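Local coordinates for acetyl-CoA hydrolase/transferase family protein (Porphyromonas gingivalis, PDB 2NVV) that probably hydrolyses acetyl-CoA or passes its coenzyme A to a carboxylic acid acceptor, and binds zinc, at residues 21-26 with 122-127; 254-259 with 282-287; 348-353 with 388-393. All blocks are in the same frame, centred on the assembly; numbering follows the deposited sequence.

The three contacts follow one another along the chain. Contact 1 lies in the parallel sheet of the N-terminal family region. Contacts 2 and 3 meet at a second, mixed sheet, where edge strand 255-257 neighbours 348-352. Their centres are about 11 Å apart, and backbone bonds such as Ile348 N to Pro254 O probably join them. Contacts 1 and 2 have centres about 22 Å apart, yet the Phe26 ring reaches Glu284 and Val285. Contacts 1 and 3 lie about 30 Å apart between centres, on opposite sides of the chain's centre, without touching. Contact 2 holds the predicted catalytic glutamate and part of the predicted CoA site. The probable active site thus lies near where the two regions meet.

Contact 1 (21-26 with 122-127); sequences VGFSGF and VAIIEV
Val21, Gly22 and Phe23 run parallel to Val122, Ala123 and Ile124 as neighbouring strands, with short axes 4.8 Å apart at closest approach and 20° between their directions. Gly22 is gripped from both of its polar atoms. Its N donates to Val122 O at 3.0 Å, and its O accepts from Ile124 N. Ser24 N then bonds to Ile124 O at 3.1 Å, just past the end of the regular strand.

Ser24 extends the pairing with its side chain. OG accepts from Glu126 N at 2.9 Å, with 157° at the hydrogen. With chi1 at 67°, OG sits between the backbone N and the carbonyl carbon and faces the partner strand. Gly30 O is a further partner of this hydroxyl. Ser24 CB also rests on Ile125 CG2 at 3.5 Å.

Val21, Phe23, Val122 and Ile124 share one face of the sheet. Val21 CG1 meets Ile124 CG1 at 3.6 Å. The same methyl lies over one face of the Phe23 ring, toward its rim. Ile124 CG1 approaches that ring obliquely, 4.0 Å from Phe23 CD2.

Glu126 turns to Lys33 in a salt bridge and also bonds to Thr139 and Asn160. Strands 20-23 and 122-127 are adjacent inner strands of the parallel sheet of the N-terminal region, flanked by 55-58 and 154-160, and helix 145-151 packs against Ser24 and Ile125.

Contact 2 (254-259 with 282-287); sequences PLQSGV and YTEVIQ
The amide of Gln256 and the carboxylate of Glu284 are the flat groups that approach each other here, with planes 65° apart. They cross obliquely without stacking. Gln256 NE2 and Glu284 OE1 are 3.9 Å apart, too far for a hydrogen bond. Each group is held from outside instead: Gln256 OE1 by Asn351 ND2, and Glu284 OE2 by Asn337 ND2. The Tyr282 ring leads away from segment 254-259 to pack on helix 339-345, and its OH bonds to Tyr335 O.

The aliphatic part of Gln256 lies against the other backbone. Its CB is 3.6 Å from Tyr282 O, and its CG is 3.8 Å from Thr283 CA. CG stands anti to the backbone N (chi1 178°), and the bend at chi2 turns the amide toward strand 348-352 and Asn351. Pro254 CB touches Tyr282 CB at 4.0 Å.

One backbone bond ties the segments. Tyr282 N donates to Leu255 O at 2.8 Å, almost straight and in the carbonyl plane.

At the far end, Val259 CG2 meets both methyls of Val285, the two side chains crossing at about a right angle. Gln287 sits at the N-cap position of helix 288-295. Its OE1 comes near Gly258 O, but both are acceptors and do not bond.

Strand 255-257 leads through Gly258 into helix 261-272. This glycine-rich strand-turn-helix is a predicted CoA-binding site. It lies near Glu284, the predicted carrier of the glutamyl-CoA thioester, whose side chain is about 3 Å from Gly378 of the predicted CoA site at the nearest atoms, consistent with the CoA-transferase family.

Contact 3 (348-353 with 388-393); sequences ITINTA and VSIFTT
Ile390 pairs through both its N and its O: the N donates to Thr349 O at 2.8 Å, and the O accepts from Asn351 N at 2.9 Å. Asn351 O continues the parallel pairing by taking Thr392 N at 2.8 Å. The pairing thins out at both ends. Thr349 N to Val388 O and Ala353 N to Thr392 O are weak bonds.

Among the side-chain polar groups, Thr392 OG1 adds a weak bond to Asn351 O at 3.4 Å. A chi1 of 56° folds OG1 back over its own main chain, close to the carbonyl that its N-H already uses. The Asn351 amide turns to the other neighbouring strand, where ND2 bonds to Gln256 OE1. Ser389 OG serves the opposite flank, bonding to Ser418 O and Lys420 N.

The two strands are the second and third of a mixed sheet, between 255-257 and 421-424. Their parallel run is joined by a crossover that includes helix 379-385, so this is a beta-alpha-beta unit. The connection also carries strands 355-357, 362-367 and 371-372 of a small separate sheet. That helix packs on the face carrying Thr349, Asn351, Ser389 and Phe391. Helix 226-245 packs on the face carrying Ile390 and Thr392.

The aromatic contacts come from Phe391. Its CG is anti to the carbonyl carbon (chi1 -85°), and the end of the side chain leans toward segment 348-353. Thr352 O lies at the ring edge, 3.5 Å from Phe391 CD1. Asn351 CB is 3.7 Å from Phe391 CE1. The His414 ring meets it as well.

On the other face Ile350 CG2 touches Thr392 CG2 at 4.0 Å and Ile390 CG2 at 4.2 Å. In segment 388-393, Val388 packs on Phe116 of the second subunit.

Contact 1 (21-26 with 122-127)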
ATOM      1  N   VAL A  21      11.816  12.716 -22.017  1.00  7.78           N
ATOM      2  CA  VAL A  21      12.286  13.873 -21.276  1.00  6.39           C
ATOM      3  C   VAL A  21      11.799  13.896 -19.835  1.00  6.39           C
ATOM      4  O   VAL A  21      10.627  13.635 -19.549  1.00  6.39           O
ATOM      5  CB  VAL A  21      11.852  15.191 -21.972  1.00  6.39           C
ATOM      6  CG1 VAL A  21      12.557  16.363 -21.336  1.00  6.39           C
ATOM      7  CG2 VAL A  21      12.168  15.124 -23.462  1.00  6.39           C
ATOM      8  N   GLY A  22      12.722  14.202 -18.931  1.00  6.39           N
ATOM      9  CA  GLY A  22      12.386  14.295 -17.523  1.00  6.39           C
ATOM     10  C   GLY A  22      12.459  15.761 -17.159  1.00  6.39           C
ATOM     11  O   GLY A  22      13.389  16.452 -17.567  1.00  6.39           O
ATOM     12  N   PHE A  23      11.474  16.244 -16.411  1.00  6.82           N
ATOM     13  CA  PHE A  23      11.446  17.643 -16.006  1.00  6.39           C
ATOM     14  C   PHE A  23      11.613  17.789 -14.496  1.00  6.39           C
ATOM     15  O   PHE A  23      11.176  16.946 -13.726  1.00  7.16           O
ATOM     16  CB  PHE A  23      10.130  18.281 -16.453  1.00  6.39           C
ATOM     17  CG  PHE A  23       9.780  18.006 -17.893  1.00  6.57           C
ATOM     18  CD1 PHE A  23       9.172  16.806 -18.258  1.00  6.39           C
ATOM     19  CD2 PHE A  23      10.035  18.946 -18.883  1.00  7.00           C
ATOM     20  CE1 PHE A  23       8.821  16.549 -19.587  1.00  6.39           C
ATOM     21  CE2 PHE A  23       9.688  18.697 -20.207  1.00  6.39           C
ATOM     22  CZ  PHE A  23       9.080  17.495 -20.556  1.00  6.39           C
ATOM     23  N   SER A  24      12.252  18.868 -14.075  1.00  6.39           N
ATOM     24  CA  SER A  24      12.478  19.130 -12.656  1.00  6.39           C
ATOM     25  C   SER A  24      11.224  19.688 -11.990  1.00  6.43           C
ATOM     26  O   SER A  24      10.212  19.942 -12.649  1.00  6.39           O
ATOM     27  CB  SER A  24      13.614  20.138 -12.484  1.00  6.39           C
ATOM     28  OG  SER A  24      13.234  21.415 -12.983  1.00  6.39           O
ATOM     29  N   GLY A  25      11.293  19.868 -10.674  1.00  6.39           N
ATOM     30  CA  GLY A  25      10.162  20.419  -9.944  1.00  6.78           C
ATOM     31  C   GLY A  25       9.107  19.453  -9.443  1.00  6.39           C
ATOM     32  O   GLY A  25       9.129  18.267  -9.743  1.00  6.39           O
ATOM     33  N   PHE A  26       8.186  19.985  -8.649  1.00  7.27           N
ATOM     34  CA  PHE A  26       7.078  19.217  -8.095  1.00  7.45           C
ATOM     35  C   PHE A  26       5.950  20.237  -8.043  1.00  6.39           C
ATOM     36  O   PHE A  26       6.011  21.182  -7.263  1.00  6.39           O
ATOM     37  CB  PHE A  26       7.425  18.730  -6.697  1.00  6.62           C
ATOM     38  CG  PHE A  26       6.500  17.672  -6.181  1.00  6.39           C
ATOM     39  CD1 PHE A  26       6.558  16.379  -6.685  1.00  6.39           C
ATOM     40  CD2 PHE A  26       5.586  17.967  -5.180  1.00  6.39           C
ATOM     41  CE1 PHE A  26       5.716  15.389  -6.190  1.00  6.92           C
ATOM     42  CE2 PHE A  26       4.738  16.998  -4.674  1.00  6.66           C
ATOM     43  CZ  PHE A  26       4.796  15.702  -5.173  1.00  7.42           C
ATOM     44  N   VAL A 122      16.896  13.493 -22.218  1.00  6.85           N
ATOM     45  CA  VAL A 122      17.264  14.816 -21.762  1.00  7.09           C
ATOM     46  C   VAL A 122      16.464  15.197 -20.520  1.00  6.44           C
ATOM     47  O   VAL A 122      15.369  14.668 -20.267  1.00  6.39           O
ATOM     48  CB  VAL A 122      17.087  15.873 -22.912  1.00  6.67           C
ATOM     49  CG1 VAL A 122      16.135  15.339 -23.971  1.00  7.71           C
ATOM     50  CG2 VAL A 122      16.577  17.183 -22.372  1.00  6.39           C
ATOM     51  N   ALA A 123      17.052  16.087 -19.723  1.00  7.55           N
ATOM     52  CA  ALA A 123      16.430  16.584 -18.511  1.00  6.42           C
ATOM     53  C   ALA A 123      16.360  18.099 -18.629  1.00  7.10           C
ATOM     54  O   ALA A 123      17.380  18.753 -18.873  1.00  7.54           O
ATOM     55  CB  ALA A 123      17.262  16.192 -17.301  1.00  6.39           C
ATOM     56  N   ILE A 124      15.156  18.656 -18.500  1.00  6.39           N
ATOM     57  CA  ILE A 124      14.990  20.106 -18.543  1.00  6.39           C
ATOM     58  C   ILE A 124      14.776  20.496 -17.084  1.00  6.39           C
ATOM     59  O   ILE A 124      13.864  19.984 -16.443  1.00  6.39           O
ATOM     60  CB  ILE A 124      13.743  20.547 -19.332  1.00  6.49           C
ATOM     61  CG1 ILE A 124      13.555  19.697 -20.594  1.00  6.39           C
ATOM     62  CG2 ILE A 124      13.869  22.018 -19.688  1.00  6.39           C
ATOM     63  CD1 ILE A 124      14.576  19.897 -21.656  1.00  6.39           C
ATOM     64  N   ILE A 125      15.610  21.384 -16.550  1.00  6.39           N
ATOM     65  CA  ILE A 125      15.460  21.779 -15.157  1.00  6.39           C
ATOM     66  C   ILE A 125      15.488  23.288 -14.922  1.00  6.39           C
ATOM     67  O   ILE A 125      16.128  24.027 -15.662  1.00  6.39           O
ATOM     68  CB  ILE A 125      16.558  21.130 -14.283  1.00  6.61           C
ATOM     69  CG1 ILE A 125      17.938  21.614 -14.727  1.00  7.82           C
ATOM     70  CG2 ILE A 125      16.490  19.622 -14.400  1.00  7.00           C
ATOM     71  CD1 ILE A 125      19.090  21.098 -13.874  1.00  7.36           C
ATOM     72  N   GLU A 126      14.761  23.746 -13.907  1.00  7.76           N
ATOM     73  CA  GLU A 126      14.777  25.164 -13.556  1.00  8.25           C
ATOM     74  C   GLU A 126      15.745  25.294 -12.378  1.00  7.54           C
ATOM     75  O   GLU A 126      15.686  24.524 -11.426  1.00  6.39           O
ATOM     76  CB  GLU A 126      13.401  25.674 -13.149  1.00  6.40           C
ATOM     77  CG  GLU A 126      13.446  27.149 -12.813  1.00  7.36           C
ATOM     78  CD  GLU A 126      12.123  27.704 -12.377  1.00  6.86           C
ATOM     79  OE1 GLU A 126      11.539  28.485 -13.155  1.00  6.39           O
ATOM     80  OE2 GLU A 126      11.675  27.359 -11.256  1.00  8.30           O
ATOM     81  N   VAL A 127      16.624  26.283 -12.431  1.00  8.17           N
ATOM     82  CA  VAL A 127      17.632  26.436 -11.401  1.00  9.07           C
ATOM     83  C   VAL A 127      17.755  27.839 -10.807  1.00 10.05           C
ATOM     84  O   VAL A 127      17.356  28.839 -11.425  1.00 10.00           O
ATOM     85  CB  VAL A 127      18.994  25.979 -11.985  1.00  7.90           C
ATOM     86  CG1 VAL A 127      20.102  26.236 -11.028  1.00 10.51           C
ATOM     87  CG2 VAL A 127      18.937  24.491 -12.308  1.00  9.25           C
TER

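Contact 2 (254-259 with 282-287)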
ATOM      1  N   PRO A 254       4.237  14.085  13.197  1.00  6.69           N
ATOM      2  CA  PRO A 254       4.368  14.851  11.953  1.00  6.39           C
ATOM      3  C   PRO A 254       3.077  14.746  11.168  1.00  6.39           C
ATOM      4  O   PRO A 254       2.392  13.718  11.244  1.00  6.39           O
ATOM      5  CB  PRO A 254       5.517  14.154  11.232  1.00  6.39           C
ATOM      6  CG  PRO A 254       6.327  13.596  12.333  1.00  6.39           C
ATOM      7  CD  PRO A 254       5.278  13.047  13.270  1.00  6.39           C
ATOM      8  N   LEU A 255       2.742  15.796  10.418  1.00  6.39           N
ATOM      9  CA  LEU A 255       1.523  15.781   9.615  1.00  6.67           C
ATOM     10  C   LEU A 255       1.761  15.867   8.121  1.00  6.60           C
ATOM     11  O   LEU A 255       2.800  16.324   7.668  1.00  7.07           O
ATOM     12  CB  LEU A 255       0.589  16.925   9.998  1.00  6.39           C
ATOM     13  CG  LEU A 255      -0.045  16.986  11.386  1.00  6.50           C
ATOM     14  CD1 LEU A 255      -0.898  18.234  11.444  1.00  8.26           C
ATOM     15  CD2 LEU A 255      -0.897  15.764  11.665  1.00  6.39           C
ATOM     16  N   GLN A 256       0.772  15.403   7.370  1.00  6.39           N
ATOM     17  CA  GLN A 256       0.800  15.445   5.924  1.00  6.39           C
ATOM     18  C   GLN A 256      -0.626  15.718   5.493  1.00  6.41           C
ATOM     19  O   GLN A 256      -1.572  15.097   6.005  1.00  6.39           O
ATOM     20  CB  GLN A 256       1.291  14.123   5.343  1.00  6.39           C
ATOM     21  CG  GLN A 256       1.296  14.071   3.822  1.00  6.39           C
ATOM     22  CD  GLN A 256      -0.051  13.704   3.237  1.00  6.39           C
ATOM     23  OE1 GLN A 256      -0.717  12.782   3.711  1.00  6.39           O
ATOM     24  NE2 GLN A 256      -0.453  14.416   2.196  1.00  6.39           N
ATOM     25  N   SER A 257      -0.788  16.677   4.586  1.00  6.86           N
ATOM     26  CA  SER A 257      -2.113  17.016   4.092  1.00  6.55           C
ATOM     27  C   SER A 257      -1.995  17.303   2.611  1.00  7.01           C
ATOM     28  O   SER A 257      -0.896  17.589   2.115  1.00  7.91           O
ATOM     29  CB  SER A 257      -2.653  18.255   4.805  1.00  6.39           C
ATOM     30  OG  SER A 257      -2.102  19.447   4.255  1.00  6.61           O
ATOM     31  N   GLY A 258      -3.114  17.210   1.899  1.00  6.78           N
ATOM     32  CA  GLY A 258      -3.086  17.503   0.483  1.00  6.39           C
ATOM     33  C   GLY A 258      -3.170  19.002   0.272  1.00  6.39           C
ATOM     34  O   GLY A 258      -2.926  19.789   1.181  1.00  6.39           O
ATOM     35  N   VAL A 259      -3.511  19.397  -0.944  1.00  7.31           N
ATOM     36  CA  VAL A 259      -3.653  20.802  -1.280  1.00  9.30           C
ATOM     37  C   VAL A 259      -5.142  21.063  -1.513  1.00  9.04           C
ATOM     38  O   VAL A 259      -5.860  20.177  -1.965  1.00 10.58           O
ATOM     39  CB  VAL A 259      -2.857  21.141  -2.555  1.00  9.15           C
ATOM     40  CG1 VAL A 259      -3.158  22.577  -3.007  1.00 10.51           C
ATOM     41  CG2 VAL A 259      -1.375  20.974  -2.279  1.00  7.87           C
ATOM     42  N   TYR A 282       5.491  16.920   7.443  1.00  7.10           N
ATOM     43  CA  TYR A 282       6.320  16.013   6.675  1.00  6.39           C
ATOM     44  C   TYR A 282       5.368  15.687   5.534  1.00  6.39           C
ATOM     45  O   TYR A 282       4.874  14.567   5.414  1.00  6.39           O
ATOM     46  CB  TYR A 282       6.690  14.746   7.454  1.00  6.39           C
ATOM     47  CG  TYR A 282       7.850  14.023   6.793  1.00  6.39           C
ATOM     48  CD1 TYR A 282       9.155  14.490   6.936  1.00  6.49           C
ATOM     49  CD2 TYR A 282       7.635  12.944   5.938  1.00  6.65           C
ATOM     50  CE1 TYR A 282      10.207  13.911   6.246  1.00  6.39           C
ATOM     51  CE2 TYR A 282       8.678  12.364   5.241  1.00  6.39           C
ATOM     52  CZ  TYR A 282       9.965  12.852   5.396  1.00  6.39           C
ATOM     53  OH  TYR A 282      11.004  12.287   4.684  1.00  6.39           O
ATOM     54  N   THR A 283       5.075  16.713   4.730  1.00  6.44           N
ATOM     55  CA  THR A 283       4.152  16.610   3.591  1.00  6.78           C
ATOM     56  C   THR A 283       4.814  16.479   2.225  1.00  6.39           C
ATOM     57  O   THR A 283       6.009  16.209   2.100  1.00  6.39           O
ATOM     58  CB  THR A 283       3.228  17.848   3.483  1.00  6.61           C
ATOM     59  OG1 THR A 283       3.974  19.025   3.805  1.00  6.95           O
ATOM     60  CG2 THR A 283       2.048  17.734   4.384  1.00  8.43           C
ATOM     61  N   GLU A 284       3.988  16.661   1.205  1.00  6.39           N
ATOM     62  CA  GLU A 284       4.419  16.629  -0.172  1.00  7.64           C
ATOM     63  C   GLU A 284       4.655  18.062  -0.573  1.00  6.39           C
ATOM     64  O   GLU A 284       5.777  18.433  -0.926  1.00  7.54           O
ATOM     65  CB  GLU A 284       3.339  16.047  -1.068  1.00  9.67           C
ATOM     66  CG  GLU A 284       3.331  14.545  -1.155  1.00 13.87           C
ATOM     67  CD  GLU A 284       2.131  14.033  -1.916  1.00 16.16           C
ATOM     68  OE1 GLU A 284       1.008  14.088  -1.372  1.00 18.14           O
ATOM     69  OE2 GLU A 284       2.305  13.590  -3.059  1.00 18.51           O
ATOM     70  N   VAL A 285       3.596  18.868  -0.526  1.00  6.39           N
ATOM     71  CA  VAL A 285       3.712  20.276  -0.903  1.00  6.66           C
ATOM     72  C   VAL A 285       3.349  21.251   0.229  1.00  6.39           C
ATOM     73  O   VAL A 285       2.313  21.131   0.887  1.00  6.39           O
ATOM     74  CB  VAL A 285       2.881  20.595  -2.209  1.00  6.39           C
ATOM     75  CG1 VAL A 285       2.245  19.329  -2.756  1.00  6.39           C
ATOM     76  CG2 VAL A 285       1.835  21.652  -1.946  1.00  6.69           C
ATOM     77  N   ILE A 286       4.241  22.208   0.453  1.00  6.57           N
ATOM     78  CA  ILE A 286       4.061  23.211   1.479  1.00  6.39           C
ATOM     79  C   ILE A 286       3.314  24.373   0.843  1.00  6.39           C
ATOM     80  O   ILE A 286       3.798  24.969  -0.121  1.00  6.39           O
ATOM     81  CB  ILE A 286       5.435  23.662   2.011  1.00  6.39           C
ATOM     82  CG1 ILE A 286       6.207  22.430   2.501  1.00  6.39           C
ATOM     83  CG2 ILE A 286       5.274  24.654   3.129  1.00  6.39           C
ATOM     84  CD1 ILE A 286       7.675  22.671   2.743  1.00  6.39           C
ATOM     85  N   GLN A 287       2.128  24.681   1.367  1.00  6.53           N
ATOM     86  CA  GLN A 287       1.318  25.762   0.825  1.00  6.40           C
ATOM     87  C   GLN A 287       1.316  27.005   1.706  1.00  6.39           C
ATOM     88  O   GLN A 287       1.938  27.033   2.771  1.00  6.39           O
ATOM     89  CB  GLN A 287      -0.119  25.283   0.612  1.00  6.94           C
ATOM     90  CG  GLN A 287      -0.841  24.915   1.899  1.00  9.19           C
ATOM     91  CD  GLN A 287      -0.746  23.436   2.238  1.00 10.61           C
ATOM     92  OE1 GLN A 287      -1.648  22.658   1.920  1.00 11.23           O
ATOM     93  NE2 GLN A 287       0.347  23.041   2.878  1.00  9.52           N
TER

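Contact 3 (348-353 with 388-393)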
ATOM      1  N   ILE A 348       1.033  11.436  10.518  1.00  6.63           N
ATOM      2  CA  ILE A 348      -0.419  11.372  10.475  1.00  6.39           C
ATOM      3  C   ILE A 348      -0.788  11.974   9.126  1.00  6.39           C
ATOM      4  O   ILE A 348      -0.417  13.105   8.831  1.00  6.39           O
ATOM      5  CB  ILE A 348      -1.050  12.185  11.633  1.00  6.72           C
ATOM      6  CG1 ILE A 348      -0.744  11.485  12.958  1.00  6.39           C
ATOM      7  CG2 ILE A 348      -2.568  12.335  11.418  1.00  6.39           C
ATOM      8  CD1 ILE A 348      -1.133  12.260  14.167  1.00  6.39           C
ATOM      9  N   THR A 349      -1.510  11.208   8.310  1.00  6.39           N
ATOM     10  CA  THR A 349      -1.875  11.653   6.971  1.00  6.39           C
ATOM     11  C   THR A 349      -3.344  12.014   6.817  1.00  6.39           C
ATOM     12  O   THR A 349      -4.221  11.303   7.304  1.00  6.39           O
ATOM     13  CB  THR A 349      -1.505  10.579   5.911  1.00  6.39           C
ATOM     14  OG1 THR A 349      -2.273   9.402   6.130  1.00  6.39           O
ATOM     15  CG2 THR A 349      -0.039  10.213   6.006  1.00  6.39           C
ATOM     16  N   ILE A 350      -3.593  13.125   6.123  1.00  7.30           N
ATOM     17  CA  ILE A 350      -4.937  13.627   5.872  1.00  7.15           C
ATOM     18  C   ILE A 350      -5.054  13.944   4.382  1.00  6.39           C
ATOM     19  O   ILE A 350      -4.408  14.864   3.881  1.00  6.39           O
ATOM     20  CB  ILE A 350      -5.200  14.907   6.685  1.00  6.39           C
ATOM     21  CG1 ILE A 350      -4.677  14.725   8.112  1.00  6.39           C
ATOM     22  CG2 ILE A 350      -6.692  15.208   6.718  1.00  6.39           C
ATOM     23  CD1 ILE A 350      -4.336  16.022   8.794  1.00  6.39           C
ATOM     24  N   ASN A 351      -5.890  13.183   3.684  1.00  6.39           N
ATOM     25  CA  ASN A 351      -6.071  13.344   2.256  1.00  6.39           C
ATOM     26  C   ASN A 351      -7.537  13.431   1.884  1.00  6.39           C
ATOM     27  O   ASN A 351      -8.398  13.087   2.685  1.00  6.50           O
ATOM     28  CB  ASN A 351      -5.413  12.167   1.548  1.00  6.39           C
ATOM     29  CG  ASN A 351      -3.899  12.239   1.600  1.00  6.39           C
ATOM     30  OD1 ASN A 351      -3.278  12.926   0.797  1.00  6.39           O
ATOM     31  ND2 ASN A 351      -3.298  11.543   2.556  1.00  6.89           N
ATOM     32  N   THR A 352      -7.810  13.885   0.661  1.00  6.39           N
ATOM     33  CA  THR A 352      -9.178  14.028   0.183  1.00  6.60           C
ATOM     34  C   THR A 352      -9.690  12.804  -0.568  1.00  6.97           C
ATOM     35  O   THR A 352      -8.915  11.949  -1.014  1.00  7.01           O
ATOM     36  CB  THR A 352      -9.316  15.223  -0.760  1.00  7.13           C
ATOM     37  OG1 THR A 352      -8.811  14.868  -2.046  1.00  7.35           O
ATOM     38  CG2 THR A 352      -8.539  16.409  -0.238  1.00  7.84           C
ATOM     39  N   ALA A 353     -11.007  12.724  -0.719  1.00  7.29           N
ATOM     40  CA  ALA A 353     -11.606  11.611  -1.432  1.00  7.92           C
ATOM     41  C   ALA A 353     -12.601  12.145  -2.443  1.00  7.49           C
ATOM     42  O   ALA A 353     -13.383  13.022  -2.102  1.00  7.22           O
ATOM     43  CB  ALA A 353     -12.303  10.692  -0.454  1.00  6.48           C
ATOM     44  N   VAL A 388      -2.008   6.989  11.466  1.00  6.39           N
ATOM     45  CA  VAL A 388      -3.461   6.898  11.353  1.00  6.39           C
ATOM     46  C   VAL A 388      -3.774   7.620  10.055  1.00  6.39           C
ATOM     47  O   VAL A 388      -3.361   8.765   9.876  1.00  6.39           O
ATOM     48  CB  VAL A 388      -4.219   7.643  12.485  1.00  6.60           C
ATOM     49  CG1 VAL A 388      -5.673   7.172  12.517  1.00  6.54           C
ATOM     50  CG2 VAL A 388      -3.567   7.408  13.814  1.00  7.20           C
ATOM     51  N   SER A 389      -4.487   6.972   9.140  1.00  6.40           N
ATOM     52  CA  SER A 389      -4.808   7.625   7.874  1.00  6.39           C
ATOM     53  C   SER A 389      -6.209   8.205   7.920  1.00  6.39           C
ATOM     54  O   SER A 389      -7.153   7.537   8.330  1.00  6.39           O
ATOM     55  CB  SER A 389      -4.697   6.645   6.710  1.00  6.39           C
ATOM     56  OG  SER A 389      -5.709   5.662   6.798  1.00  7.57           O
ATOM     57  N   ILE A 390      -6.329   9.455   7.492  1.00  6.39           N
ATOM     58  CA  ILE A 390      -7.606  10.146   7.490  1.00  6.39           C
ATOM     59  C   ILE A 390      -7.993  10.623   6.095  1.00  6.39           C
ATOM     60  O   ILE A 390      -7.158  11.081   5.316  1.00  6.39           O
ATOM     61  CB  ILE A 390      -7.562  11.381   8.414  1.00  6.95           C
ATOM     62  CG1 ILE A 390      -7.148  10.963   9.824  1.00  6.39           C
ATOM     63  CG2 ILE A 390      -8.919  12.076   8.419  1.00  6.39           C
ATOM     64  CD1 ILE A 390      -6.830  12.132  10.733  1.00  6.39           C
ATOM     65  N   PHE A 391      -9.271  10.504   5.782  1.00  6.41           N
ATOM     66  CA  PHE A 391      -9.772  10.956   4.502  1.00  7.33           C
ATOM     67  C   PHE A 391     -10.934  11.909   4.750  1.00  6.39           C
ATOM     68  O   PHE A 391     -11.859  11.609   5.513  1.00  6.39           O
ATOM     69  CB  PHE A 391     -10.198   9.766   3.653  1.00  6.39           C
ATOM     70  CG  PHE A 391      -9.067   9.150   2.890  1.00  6.70           C
ATOM     71  CD1 PHE A 391      -8.611   9.737   1.705  1.00  6.46           C
ATOM     72  CD2 PHE A 391      -8.432   8.003   3.362  1.00  6.91           C
ATOM     73  CE1 PHE A 391      -7.535   9.188   0.994  1.00  6.39           C
ATOM     74  CE2 PHE A 391      -7.355   7.446   2.663  1.00  6.66           C
ATOM     75  CZ  PHE A 391      -6.905   8.043   1.473  1.00  6.39           C
ATOM     76  N   THR A 392     -10.852  13.076   4.125  1.00  6.39           N
ATOM     77  CA  THR A 392     -11.876  14.101   4.255  1.00  6.39           C
ATOM     78  C   THR A 392     -12.604  14.294   2.942  1.00  6.39           C
ATOM     79  O   THR A 392     -12.073  13.992   1.882  1.00  6.98           O
ATOM     80  CB  THR A 392     -11.263  15.433   4.630  1.00  6.69           C
ATOM     81  OG1 THR A 392     -10.276  15.757   3.654  1.00  6.39           O
ATOM     82  CG2 THR A 392     -10.623  15.370   6.002  1.00  6.39           C
ATOM     83  N   THR A 393     -13.822  14.814   3.027  1.00  6.39           N
ATOM     84  CA  THR A 393     -14.633  15.063   1.841  1.00  6.39           C
ATOM     85  C   THR A 393     -16.014  15.606   2.193  1.00  7.36           C
ATOM     86  O   THR A 393     -16.675  15.116   3.122  1.00  6.39           O
ATOM     87  CB  THR A 393     -14.884  13.780   1.019  1.00  6.39           C
ATOM     88  OG1 THR A 393     -15.777  14.075  -0.058  1.00  6.39           O
ATOM     89  CG2 THR A 393     -15.531  12.696   1.883  1.00  6.39           C
TER